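PDB 4OVY: haloacid dehalogenase domain protein hydrolase from Planctomyces limnophilus, which is probably a hydrolase of the haloacid dehalogenase superfamily, possibly a phosphatase, and binds a calcium ion. Local coordinates for residues A[10-15]-A[253-258]. Numbering follows the deposited sequence.
Sequences SAARRA and LGLIVH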
ATOM      1  N   SER A  10      10.980 -29.645 -14.290  1.00 23.86           N
ATOM      2  CA  SER A  10       9.693 -29.401 -14.912  1.00 24.11           C
ATOM      3  C   SER A  10       9.766 -28.112 -15.715  1.00 22.82           C
ATOM      4  O   SER A  10      10.699 -27.337 -15.551  1.00 24.22           O
ATOM      5  CB  SER A  10       8.604 -29.264 -13.841  1.00 23.86           C
ATOM      6  OG  SER A  10       8.736 -28.050 -13.111  1.00 21.53           O
ATOM      7  N   ALA A  11       8.769 -27.864 -16.561  1.00 23.45           N
ATOM      8  CA  ALA A  11       8.702 -26.582 -17.258  1.00 22.48           C
ATOM      9  C   ALA A  11       8.748 -25.422 -16.270  1.00 21.62           C
ATOM     10  O   ALA A  11       9.435 -24.427 -16.512  1.00 22.45           O
ATOM     11  CB  ALA A  11       7.451 -26.494 -18.123  1.00 27.12           C
ATOM     12  N   ALA A  12       8.023 -25.553 -15.158  1.00 21.35           N
ATOM     13  CA  ALA A  12       7.935 -24.474 -14.178  1.00 21.26           C
ATOM     14  C   ALA A  12       9.271 -24.195 -13.474  1.00 20.07           C
ATOM     15  O   ALA A  12       9.667 -23.040 -13.339  1.00 21.07           O
ATOM     16  CB  ALA A  12       6.837 -24.755 -13.159  1.00 20.99           C
ATOM     17  N   ARG A  13       9.965 -25.240 -13.036  0.50 21.02           N
ATOM     18  CA  ARG A  13      11.250 -25.047 -12.364  0.50 20.40           C
ATOM     19  C   ARG A  13      12.274 -24.455 -13.326  0.50 20.29           C
ATOM     20  O   ARG A  13      13.044 -23.574 -12.945  0.50 21.51           O
ATOM     21  CB  ARG A  13      11.780 -26.347 -11.757  0.50 20.22           C
ATOM     22  CG  ARG A  13      12.843 -26.098 -10.689  0.50 20.05           C
ATOM     23  CD  ARG A  13      13.483 -27.383 -10.192  0.50 20.76           C
ATOM     24  NE  ARG A  13      14.330 -28.026 -11.203  0.50 23.01           N
ATOM     25  CZ  ARG A  13      14.970 -29.176 -11.012  0.50 24.13           C
ATOM     26  NH1 ARG A  13      14.852 -29.811  -9.854  0.50 24.95           N
ATOM     27  NH2 ARG A  13      15.725 -29.695 -11.973  0.50 24.99           N
ATOM     28  N   ARG A  14      12.276 -24.930 -14.571  1.00 20.63           N
ATOM     29  CA  ARG A  14      13.188 -24.396 -15.588  1.00 21.67           C
ATOM     30  C   ARG A  14      12.923 -22.919 -15.850  1.00 21.72           C
ATOM     31  O   ARG A  14      13.855 -22.116 -15.895  1.00 22.21           O
ATOM     32  CB  ARG A  14      13.094 -25.192 -16.891  1.00 23.27           C
ATOM     33  CG  ARG A  14      13.665 -26.596 -16.779  1.00 26.89           C
ATOM     34  CD  ARG A  14      13.818 -27.273 -18.129  1.00 29.35           C
ATOM     35  NE  ARG A  14      12.540 -27.613 -18.746  1.00 28.32           N
ATOM     36  CZ  ARG A  14      11.814 -28.700 -18.479  1.00 28.81           C
ATOM     37  NH1 ARG A  14      12.213 -29.596 -17.578  1.00 28.98           N
ATOM     38  NH2 ARG A  14      10.670 -28.892 -19.126  1.00 28.79           N
ATOM     39  N   ALA A  15      11.651 -22.567 -16.005  1.00 22.42           N
ATOM     40  CA  ALA A  15      11.254 -21.184 -16.261  1.00 23.05           C
ATOM     41  C   ALA A  15      11.615 -20.252 -15.109  1.00 20.88           C
ATOM     42  O   ALA A  15      12.099 -19.147 -15.337  1.00 21.82           O
ATOM     43  CB  ALA A  15       9.760 -21.105 -16.537  1.00 23.84           C
ATOM     44  N   LEU A 253       6.940 -12.811 -16.153  1.00 19.40           N
ATOM     45  CA  LEU A 253       6.681 -14.243 -16.053  1.00 19.86           C
ATOM     46  C   LEU A 253       5.413 -14.499 -15.242  1.00 19.28           C
ATOM     47  O   LEU A 253       5.253 -13.973 -14.139  1.00 19.63           O
ATOM     48  CB  LEU A 253       7.872 -14.957 -15.399  1.00 22.64           C
ATOM     49  CG  LEU A 253       7.752 -16.472 -15.204  1.00 25.21           C
ATOM     50  CD1 LEU A 253       7.657 -17.186 -16.547  1.00 27.58           C
ATOM     51  CD2 LEU A 253       8.924 -17.017 -14.399  1.00 23.96           C
ATOM     52  N   GLY A 254       4.511 -15.296 -15.800  1.00 18.25           N
ATOM     53  CA  GLY A 254       3.300 -15.708 -15.092  1.00 17.28           C
ATOM     54  C   GLY A 254       3.231 -17.217 -14.939  1.00 18.57           C
ATOM     55  O   GLY A 254       3.499 -17.967 -15.893  1.00 18.92           O
ATOM     56  N   LEU A 255       2.884 -17.665 -13.737  1.00 18.48           N
ATOM     57  CA  LEU A 255       2.677 -19.083 -13.487  1.00 19.98           C
ATOM     58  C   LEU A 255       1.322 -19.354 -12.863  1.00 17.99           C
ATOM     59  O   LEU A 255       0.757 -18.506 -12.167  1.00 17.84           O
ATOM     60  CB  LEU A 255       3.784 -19.650 -12.594  1.00 22.52           C
ATOM     61  CG  LEU A 255       5.185 -19.558 -13.220  1.00 25.60           C
ATOM     62  CD1 LEU A 255       6.017 -18.529 -12.477  1.00 27.14           C
ATOM     63  CD2 LEU A 255       5.893 -20.904 -13.208  1.00 28.62           C
ATOM     64  N   ILE A 256       0.824 -20.556 -13.121  1.00 18.53           N
ATOM     65  CA  ILE A 256      -0.450 -21.018 -12.597  1.00 20.11           C
ATOM     66  C   ILE A 256      -0.245 -22.324 -11.826  1.00 19.25           C
ATOM     67  O   ILE A 256       0.326 -23.279 -12.347  1.00 20.07           O
ATOM     68  CB  ILE A 256      -1.459 -21.263 -13.736  1.00 18.88           C
ATOM     69  CG1 ILE A 256      -1.823 -19.937 -14.408  1.00 20.71           C
ATOM     70  CG2 ILE A 256      -2.706 -21.969 -13.204  1.00 20.00           C
ATOM     71  CD1 ILE A 256      -2.575 -20.104 -15.710  1.00 23.22           C
ATOM     72  N   VAL A 257      -0.729 -22.359 -10.591  1.00 19.70           N
ATOM     73  CA  VAL A 257      -0.716 -23.582  -9.795  1.00 20.75           C
ATOM     74  C   VAL A 257      -1.955 -24.404 -10.156  1.00 21.98           C
ATOM     75  O   VAL A 257      -3.089 -23.994  -9.863  1.00 21.99           O
ATOM     76  CB  VAL A 257      -0.708 -23.282  -8.279  1.00 20.82           C
ATOM     77  CG1 VAL A 257      -0.692 -24.573  -7.470  1.00 21.48           C
ATOM     78  CG2 VAL A 257       0.468 -22.393  -7.907  1.00 19.68           C
ATOM     79  N   HIS A 258      -1.724 -25.552 -10.796  1.00 20.54           N
ATOM     80  CA  HIS A 258      -2.777 -26.457 -11.228  1.00 20.85           C
ATOM     81  C   HIS A 258      -2.926 -27.604 -10.235  1.00 20.81           C
ATOM     82  O   HIS A 258      -1.996 -28.392 -10.014  1.00 21.64           O
ATOM     83  CB  HIS A 258      -2.468 -26.986 -12.637  1.00 22.44           C
ATOM     84  CG  HIS A 258      -3.613 -27.693 -13.299  1.00 21.77           C
ATOM     85  ND1 HIS A 258      -3.455 -28.461 -14.434  1.00 22.94           N
ATOM     86  CD2 HIS A 258      -4.929 -27.756 -12.986  1.00 21.88           C
ATOM     87  CE1 HIS A 258      -4.623 -28.959 -14.798  1.00 22.30           C
ATOM     88  NE2 HIS A 258      -5.536 -28.548 -13.934  1.00 22.84           N
TER
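Ala15, which faces Leu253 across the contact, is held by the i to i-4 helix bond from its N to Ala11 O, 2.9 Å long. Just before the helix, Ser10 acts as N-cap: its OG accepts from Arg13 N at 3.1 Å, nearly straight at 170°. No hydrogen bond joins 10-15 to 253-258; the contact is van der Waals and rests on two leucines meeting two alanines. Leu253 extends with CG anti to the backbone N (chi1 179°), which carries both methyls up to Ala15: CD2 comes 3.9 Å from Ala15 O, while CD1 approaches Ala15 CB more loosely, at 4.4 Å. The fold is the Rossmann-like core of the HAD superfamily; strand 253-260 runs parallel between 230-233 and 290-293, and helix 11-24 lies over it. Leu255, two residues on and on the same face, turns CG beside its backbone N (chi1 -62°) and sets CD2 4.0 Å from Ala12 CB. Ile290 of the neighbouring strand touches both Ala12 and Leu255, and Ile16, one turn after Ala12, also touches Leu255. The side chain of Leu255 is about 9 Å from that of Asn234, a calcium ligand.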